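Side-chain contacts in hypothetical protein ST1066 (PDB 2PJZ), which probably binds and hydrolyses ATP as the nucleotide-binding subunit of an ABC transporter, putatively one for cobalt: residues Ile93-Glu98 against Leu103-Phe108; Phe108-Lys113 against Ser168-Glu173; Glu82-Gly87 against Leu136-Leu141. All blocks are in the same frame, centred on the assembly; numbering follows the deposited sequence.

Contact 1: Ile93-Glu98 against Leu103-Phe108; sequences IVYLYE and LDRDLF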
# COMPACT_ATOMS: atom_id res chain seq x y z
N ILE A 93 -1.23 13.59 18.73
CA ILE A 93 -1.80 13.06 17.48
C ILE A 93 -2.99 12.17 17.78
O ILE A 93 -4.01 12.23 17.09
CB ILE A 93 -0.76 12.29 16.64
CG1 ILE A 93 0.42 13.22 16.32
CG2 ILE A 93 -1.41 11.72 15.35
CD1 ILE A 93 1.61 12.53 15.73
N VAL A 94 -2.85 11.33 18.81
CA VAL A 94 -3.97 10.49 19.25
C VAL A 94 -5.22 11.32 19.53
O VAL A 94 -6.31 10.99 19.04
CB VAL A 94 -3.60 9.59 20.44
CG1 VAL A 94 -4.83 8.88 20.98
CG2 VAL A 94 -2.55 8.58 20.00
N TYR A 95 -5.07 12.41 20.30
CA TYR A 95 -6.21 13.32 20.54
C TYR A 95 -6.84 13.89 19.26
O TYR A 95 -8.07 13.88 19.12
CB TYR A 95 -5.82 14.48 21.48
CG TYR A 95 -5.76 14.12 22.93
CD1 TYR A 95 -4.58 14.25 23.65
CD2 TYR A 95 -6.90 13.66 23.61
CE1 TYR A 95 -4.52 13.92 25.03
CE2 TYR A 95 -6.86 13.33 24.98
CZ TYR A 95 -5.66 13.48 25.67
OH TYR A 95 -5.59 13.17 27.00
N LEU A 96 -6.03 14.39 18.33
CA LEU A 96 -6.58 14.85 17.04
C LEU A 96 -7.36 13.75 16.32
O LEU A 96 -8.48 13.97 15.86
CB LEU A 96 -5.48 15.40 16.12
CG LEU A 96 -5.96 15.72 14.69
CD1 LEU A 96 -7.08 16.81 14.64
CD2 LEU A 96 -4.77 16.10 13.78
N TYR A 97 -6.77 12.56 16.23
CA TYR A 97 -7.39 11.47 15.46
C TYR A 97 -8.64 10.88 16.12
O TYR A 97 -9.53 10.38 15.43
CB TYR A 97 -6.35 10.42 15.02
CG TYR A 97 -5.76 10.90 13.71
CD1 TYR A 97 -4.81 11.91 13.68
CD2 TYR A 97 -6.24 10.40 12.50
CE1 TYR A 97 -4.33 12.41 12.46
CE2 TYR A 97 -5.75 10.88 11.28
CZ TYR A 97 -4.81 11.88 11.27
OH TYR A 97 -4.35 12.34 10.06
N GLU A 98 -8.73 11.00 17.45
CA GLU A 98 -9.97 10.65 18.16
C GLU A 98 -11.17 11.41 17.59
O GLU A 98 -12.26 10.86 17.46
CB GLU A 98 -9.85 10.93 19.66
CG GLU A 98 -8.93 9.97 20.43
CD GLU A 98 -8.82 10.34 21.90
OE1 GLU A 98 -9.89 10.63 22.49
OE2 GLU A 98 -7.70 10.34 22.46
N LEU A 103 -10.89 7.79 16.15
CA LEU A 103 -9.92 6.84 16.70
C LEU A 103 -10.31 6.46 18.15
O LEU A 103 -10.70 7.32 18.95
CB LEU A 103 -8.48 7.40 16.65
CG LEU A 103 -7.31 6.57 17.24
CD1 LEU A 103 -6.01 6.94 16.53
CD2 LEU A 103 -7.19 6.88 18.75
N ASP A 104 -10.17 5.17 18.46
CA ASP A 104 -10.44 4.63 19.79
C ASP A 104 -9.12 4.51 20.54
O ASP A 104 -8.27 3.70 20.18
CB ASP A 104 -11.05 3.24 19.64
CG ASP A 104 -11.39 2.59 20.98
OD1 ASP A 104 -12.59 2.52 21.29
OD2 ASP A 104 -10.49 2.19 21.72
N ARG A 105 -8.93 5.35 21.56
CA ARG A 105 -7.66 5.40 22.29
C ARG A 105 -7.29 4.05 22.87
O ARG A 105 -6.14 3.66 22.81
CB ARG A 105 -7.68 6.47 23.39
CG ARG A 105 -6.38 6.52 24.23
CD ARG A 105 -6.45 7.65 25.25
NE ARG A 105 -6.23 8.95 24.62
CZ ARG A 105 -5.04 9.52 24.46
NH1 ARG A 105 -3.94 8.89 24.84
NH2 ARG A 105 -4.94 10.70 23.87
N ASP A 106 -8.27 3.34 23.45
CA ASP A 106 -8.00 2.05 24.08
C ASP A 106 -7.46 1.05 23.06
O ASP A 106 -6.52 0.30 23.34
CB ASP A 106 -9.27 1.48 24.75
CG ASP A 106 -9.52 2.05 26.17
OD1 ASP A 106 -8.77 2.93 26.64
OD2 ASP A 106 -10.49 1.60 26.81
N LEU A 107 -8.08 1.01 21.87
CA LEU A 107 -7.64 0.11 20.80
C LEU A 107 -6.24 0.50 20.36
O LEU A 107 -5.40 -0.37 20.19
CB LEU A 107 -8.59 0.14 19.58
CG LEU A 107 -8.22 -0.71 18.35
CD1 LEU A 107 -7.94 -2.15 18.75
CD2 LEU A 107 -9.30 -0.66 17.25
N PHE A 108 -5.99 1.79 20.18
CA PHE A 108 -4.63 2.25 19.86
C PHE A 108 -3.58 1.79 20.90
O PHE A 108 -2.48 1.35 20.55
CB PHE A 108 -4.58 3.77 19.71
CG PHE A 108 -3.21 4.32 19.42
CD1 PHE A 108 -2.65 4.20 18.14
CD2 PHE A 108 -2.47 4.94 20.43
CE1 PHE A 108 -1.37 4.68 17.88
CE2 PHE A 108 -1.20 5.44 20.18
CZ PHE A 108 -0.64 5.30 18.91
O HOH W 1 -13.06 8.60 19.48

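Contact 2: Phe108-Lys113 against Ser168-Glu173; sequences FLEMLK and SRYIKE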
# COMPACT_ATOMS: atom_id res chain seq x y z
N PHE A 108 -5.99 1.79 20.18
CA PHE A 108 -4.63 2.25 19.86
C PHE A 108 -3.58 1.79 20.90
O PHE A 108 -2.48 1.35 20.55
CB PHE A 108 -4.58 3.77 19.71
CG PHE A 108 -3.21 4.32 19.42
CD1 PHE A 108 -2.65 4.20 18.14
CD2 PHE A 108 -2.47 4.94 20.43
CE1 PHE A 108 -1.37 4.68 17.88
CE2 PHE A 108 -1.20 5.44 20.18
CZ PHE A 108 -0.64 5.30 18.91
N LEU A 109 -3.92 1.93 22.18
CA LEU A 109 -3.01 1.52 23.26
C LEU A 109 -2.81 0.02 23.26
O LEU A 109 -1.70 -0.46 23.53
CB LEU A 109 -3.52 2.03 24.61
CG LEU A 109 -3.53 3.55 24.83
CD1 LEU A 109 -4.03 3.95 26.23
CD2 LEU A 109 -2.17 4.18 24.55
N GLU A 110 -3.87 -0.72 22.95
CA GLU A 110 -3.80 -2.18 22.81
C GLU A 110 -2.81 -2.61 21.71
O GLU A 110 -2.00 -3.52 21.91
CB GLU A 110 -5.21 -2.73 22.57
CG GLU A 110 -5.28 -4.16 22.05
CD GLU A 110 -6.68 -4.57 21.60
OE1 GLU A 110 -7.67 -4.07 22.19
OE2 GLU A 110 -6.79 -5.38 20.65
N MET A 111 -2.86 -1.93 20.56
CA MET A 111 -1.90 -2.16 19.48
C MET A 111 -0.47 -1.83 19.91
O MET A 111 0.45 -2.60 19.66
CB MET A 111 -2.29 -1.30 18.24
CG MET A 111 -3.65 -1.64 17.63
SD MET A 111 -4.11 -0.48 16.27
CE MET A 111 -5.59 -1.36 15.69
N LEU A 112 -0.27 -0.68 20.55
CA LEU A 112 1.09 -0.30 20.99
C LEU A 112 1.65 -1.38 21.94
O LEU A 112 2.79 -1.83 21.79
CB LEU A 112 1.09 1.06 21.67
CG LEU A 112 0.96 2.36 20.90
CD1 LEU A 112 1.34 3.52 21.80
CD2 LEU A 112 1.85 2.33 19.66
N LYS A 113 0.83 -1.81 22.89
CA LYS A 113 1.20 -2.86 23.84
C LYS A 113 1.52 -4.21 23.16
O LYS A 113 2.56 -4.82 23.46
CB LYS A 113 0.13 -3.01 24.93
CG LYS A 113 0.49 -4.08 25.97
CD LYS A 113 -0.67 -4.36 26.89
CE LYS A 113 -0.34 -5.55 27.80
NZ LYS A 113 -1.42 -5.78 28.81
N SER A 168 0.62 -7.14 11.02
CA SER A 168 -0.11 -7.85 9.97
C SER A 168 -1.43 -8.37 10.50
O SER A 168 -2.43 -8.34 9.80
CB SER A 168 0.72 -9.00 9.40
OG SER A 168 0.07 -9.61 8.31
N ARG A 169 -1.43 -8.86 11.74
CA ARG A 169 -2.65 -9.34 12.38
C ARG A 169 -3.67 -8.19 12.47
O ARG A 169 -4.84 -8.38 12.17
CB ARG A 169 -2.35 -10.01 13.76
CG ARG A 169 -1.68 -11.43 13.55
CD ARG A 169 -0.95 -12.15 14.78
NE ARG A 169 -0.21 -13.34 14.26
CZ ARG A 169 1.09 -13.63 14.47
NH1 ARG A 169 1.84 -12.87 15.27
NH2 ARG A 169 1.65 -14.71 13.89
N TYR A 170 -3.20 -6.98 12.80
CA TYR A 170 -4.13 -5.83 12.87
C TYR A 170 -4.59 -5.33 11.50
O TYR A 170 -5.73 -4.90 11.33
CB TYR A 170 -3.49 -4.70 13.67
CG TYR A 170 -3.46 -4.96 15.15
CD1 TYR A 170 -4.64 -5.13 15.86
CD2 TYR A 170 -2.25 -5.02 15.84
CE1 TYR A 170 -4.63 -5.37 17.23
CE2 TYR A 170 -2.22 -5.26 17.21
CZ TYR A 170 -3.41 -5.44 17.89
OH TYR A 170 -3.36 -5.66 19.25
N ILE A 171 -3.66 -5.35 10.54
CA ILE A 171 -3.95 -4.98 9.15
C ILE A 171 -5.05 -5.90 8.62
O ILE A 171 -5.97 -5.46 7.93
CB ILE A 171 -2.64 -5.04 8.28
CG1 ILE A 171 -1.73 -3.87 8.66
CG2 ILE A 171 -2.95 -5.05 6.75
CD1 ILE A 171 -0.32 -3.90 8.07
N LYS A 172 -4.98 -7.18 8.96
CA LYS A 172 -5.96 -8.13 8.46
C LYS A 172 -7.31 -8.01 9.16
O LYS A 172 -8.36 -8.24 8.53
CB LYS A 172 -5.38 -9.55 8.46
CG LYS A 172 -4.14 -9.65 7.50
CD LYS A 172 -3.28 -10.92 7.75
CE LYS A 172 -3.87 -12.17 7.13
NZ LYS A 172 -2.88 -13.30 7.30
N GLU A 173 -7.29 -7.61 10.43
CA GLU A 173 -8.51 -7.50 11.23
C GLU A 173 -9.28 -6.19 11.00
O GLU A 173 -10.52 -6.20 11.00
CB GLU A 173 -8.19 -7.67 12.71
CG GLU A 173 -9.39 -7.36 13.62
CD GLU A 173 -9.14 -7.71 15.06
OE1 GLU A 173 -7.94 -7.84 15.44
OE2 GLU A 173 -10.15 -7.85 15.81
O HOH W 2 -4.78 -7.23 20.66

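Contact 3: Glu82-Gly87 against Leu136-Leu141; sequences EAYEIG and LVRTSL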
# COMPACT_ATOMS: atom_id res chain seq x y z
N GLU A 82 2.42 12.28 5.72
CA GLU A 82 1.76 13.58 5.46
C GLU A 82 0.48 13.79 6.29
O GLU A 82 0.06 14.93 6.55
CB GLU A 82 1.41 13.71 3.96
CG GLU A 82 2.60 13.89 3.00
CD GLU A 82 3.21 12.59 2.50
OE1 GLU A 82 3.02 11.48 3.08
OE2 GLU A 82 3.95 12.68 1.50
N ALA A 83 -0.15 12.69 6.71
CA ALA A 83 -1.39 12.77 7.53
C ALA A 83 -1.12 13.09 9.02
O ALA A 83 -2.06 13.32 9.79
CB ALA A 83 -2.22 11.46 7.39
N TYR A 84 0.15 13.08 9.42
CA TYR A 84 0.51 13.18 10.84
C TYR A 84 1.57 14.24 11.05
O TYR A 84 2.42 14.46 10.19
CB TYR A 84 0.97 11.83 11.38
CG TYR A 84 -0.06 10.76 11.11
CD1 TYR A 84 -1.19 10.65 11.92
CD2 TYR A 84 0.07 9.91 10.01
CE1 TYR A 84 -2.16 9.68 11.66
CE2 TYR A 84 -0.90 8.93 9.74
CZ TYR A 84 -2.01 8.83 10.58
OH TYR A 84 -2.98 7.89 10.35
N GLU A 85 1.51 14.91 12.19
CA GLU A 85 2.36 16.07 12.42
C GLU A 85 3.60 15.60 13.14
O GLU A 85 3.57 15.30 14.33
CB GLU A 85 1.62 17.16 13.18
CG GLU A 85 0.52 17.82 12.36
CD GLU A 85 -0.40 18.66 13.22
OE1 GLU A 85 0.03 19.09 14.33
OE2 GLU A 85 -1.56 18.90 12.80
N ILE A 86 4.69 15.52 12.39
CA ILE A 86 5.92 14.94 12.88
C ILE A 86 6.34 15.69 14.17
O ILE A 86 6.80 15.07 15.13
CB ILE A 86 7.00 14.88 11.72
CG1 ILE A 86 7.48 13.44 11.48
CG2 ILE A 86 8.15 15.83 11.92
CD1 ILE A 86 8.53 13.30 10.36
N GLY A 87 6.07 16.99 14.21
CA GLY A 87 6.50 17.89 15.29
C GLY A 87 5.91 17.71 16.68
O GLY A 87 6.64 17.86 17.68
N LEU A 136 5.09 1.91 12.46
CA LEU A 136 4.20 1.14 13.33
C LEU A 136 3.19 2.03 14.00
O LEU A 136 2.00 1.69 14.04
CB LEU A 136 4.98 0.34 14.39
CG LEU A 136 5.72 -0.87 13.79
CD1 LEU A 136 6.71 -1.45 14.84
CD2 LEU A 136 4.76 -1.93 13.28
N VAL A 137 3.65 3.18 14.50
CA VAL A 137 2.73 4.14 15.14
C VAL A 137 1.70 4.68 14.12
O VAL A 137 0.47 4.71 14.41
CB VAL A 137 3.51 5.28 15.85
CG1 VAL A 137 2.60 6.47 16.23
CG2 VAL A 137 4.24 4.73 17.09
N ARG A 138 2.17 5.04 12.93
CA ARG A 138 1.27 5.59 11.90
C ARG A 138 0.24 4.55 11.39
O ARG A 138 -0.95 4.87 11.18
CB ARG A 138 2.10 6.18 10.73
CG ARG A 138 2.72 7.55 11.09
CD ARG A 138 3.52 8.15 9.90
NE ARG A 138 4.83 7.51 9.72
CZ ARG A 138 5.15 6.67 8.74
NH1 ARG A 138 4.28 6.34 7.78
NH2 ARG A 138 6.38 6.16 8.69
N THR A 139 0.68 3.32 11.21
CA THR A 139 -0.25 2.24 10.84
C THR A 139 -1.28 2.00 11.97
O THR A 139 -2.49 1.85 11.72
CB THR A 139 0.49 0.95 10.43
OG1 THR A 139 1.30 1.21 9.28
CG2 THR A 139 -0.51 -0.16 10.07
N SER A 140 -0.81 2.02 13.21
CA SER A 140 -1.68 1.84 14.36
C SER A 140 -2.70 2.99 14.45
O SER A 140 -3.89 2.75 14.67
CB SER A 140 -0.84 1.71 15.65
OG SER A 140 -0.07 0.54 15.61
N LEU A 141 -2.25 4.22 14.27
CA LEU A 141 -3.19 5.36 14.20
C LEU A 141 -4.27 5.18 13.09
O LEU A 141 -5.47 5.45 13.31
CB LEU A 141 -2.43 6.66 13.96
CG LEU A 141 -1.59 7.19 15.14
CD1 LEU A 141 -0.57 8.19 14.61
CD2 LEU A 141 -2.46 7.85 16.23

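Contact 1: Ile93-Glu98 against Leu103-Phe108
Arg105 reaches Tyr95 and Glu98 because its CG is turned anti to the backbone N (chi1 177°) and the chain then bends at chi3, while Glu98 sets CG anti to its carbonyl carbon and runs out extended. The guanidinium is thereby held on several sides. OE2 of Glu98 takes both NE of Arg105, at 3.0 Å, and NH2, the second bond weak; this salt bridge is tilted, since the carboxylate and guanidinium planes stand 79° apart and OE2 is met on its syn side but well out of the carboxylate plane. Over the face of the Tyr95 ring lies NH2 of Arg105, 3.4 Å from CZ of Tyr95, and CZ of Arg105 sits 16° off the ring normal, the geometry of a cation-pi contact. One guanidinium face rests on CG1 of Val94, and NH1 of Arg105 is hydrogen-bonded to OD1 of Asn91, on helix 90-100. Replacing Arg105 with an alanine is likely to leave the Glu98 carboxylate without its cationic mate and the Tyr95 face and Val94 methyl without the group that packs on them. Beneath the charges the packing turns apolar: CG2 of Val94 presses obliquely on CE2 of Phe108 at 3.4 Å, and CD2 of Leu103 meets CG1 of Val94 at 3.8 Å. Leu103 N donates to Tyr97 O at 3.0 Å, nearly straight, and a water bridges the carbonyls of Glu98 and Leu103. The contact thus closes the turn between helix 90-100 and helix 105-114, whose N-cap is Asp104, with Leu141 of helix 131-144 packed against Val94, Leu103 and Phe108.

Contact 2: Phe108-Lys113 against Ser168-Glu173
Tyr170 and Met111 face each other from helices 161-173 and 105-114, and in the segments 108-113 and 168-173 their CA atoms, 7.9 Å apart, are the nearest, a gap that side chains span. Tyr170 does most of this, its CA-CB bond aimed at the opposing helix and its ring laid over Met111. The thioether chain meets that ring with CG, which stands 3.7 Å from the ring centroid and 7° off the normal: a CH-pi contact over the centre of the face. With CG anti to the carbonyl carbon (chi1 -62°) and the chain extended beyond it, Met111 carries its later atoms along the same face toward the CB end of the tyrosine. SD lies 4.8 Å from the centroid of the Tyr170 ring, still above the face, and CE ends 3.9 Å from CD1 of Tyr170. This is a Met-aromatic contact, here joining two helices within the ATP-binding domain of an ABC transporter, a P-loop NTPase fold. Met111 also touches Leu143 of helix 131-144. At its outer end the tyrosine becomes polar. Its hydroxyl approaches the Glu110 carboxylate without bonding to it directly, OH to OE2 being 3.7 Å; a water instead links them, donating to Glu110 OE2 at 2.7 Å and lying 2.5 Å from Tyr170 OH. OE2 is near the plane of the Tyr170 ring, at its edge. Glu173, three residues after Tyr170, brings a second carboxylate to 5.9 Å, measured from its OE1 to Glu110 OE2, where like charges would probably disfavour closer approach.

Contact 3: Glu82-Gly87 against Leu136-Leu141
Tyr84 crosses from the loop 82-87 to helix 131-144, and its side chain can be followed outward from a CB directed at that helix. A chi1 of -54°, which sets CG beside the backbone N, points the ring in between Leu141 and Arg138. On one flank CD1 and then CE1 run past Leu141: CE1 of Tyr84 lies 3.7 Å from CD1 of Leu141 and 3.8 Å from its CB, the two side chains sliding past each other in opposite directions. On the other flank CD2 of Tyr84 lies 3.7 Å from Arg138 CG and 3.9 Å from Arg138 CD, so it is the aliphatic part of the arginine that packs here. CE2 follows, close to the same Arg138 CG. Both partners approach the ring obliquely. Further out, CZ comes near Leu141 CB. Tyr84 OH ends 3.7 Å from Arg138 O, too long for a bond; the hydroxyl is instead hydrogen-bonded to Thr78 O. Arg138 bends at chi3 (-76°), beyond the methylenes that touch the ring, and its guanidinium is bonded to Asn79 O and Ser134 OG. Tyr84 therefore ties the segment following strand 76-78, an outermost strand of the mixed sheet, to helix 131-144, while Ile93 and Tyr97 of helix 90-100 pack against the same ring.

Overall arrangement
Contact 3 is the buried one, and contacts 1 and 2 are only partly so, each joining apolar packing to polar groups, with a water between side chains in contact 2 and between backbone carbonyls in contact 1. Contact 1 alone has direct hydrogen bonds between its segments, with a salt bridge and a cation-pi contact; contact 2 sets a thioether on a ring, and contact 3 packs a tyrosine ring on aliphatic groups. Contacts 1 and 2 share helix 105-114 and Phe108, which touches Ser140 and Leu141 from contact 3. A further link is the Tyr97 hydroxyl, probably hydrogen-bonded to Ala83 O. Helix 131-144 is thus common ground, touched by segments of all three contacts.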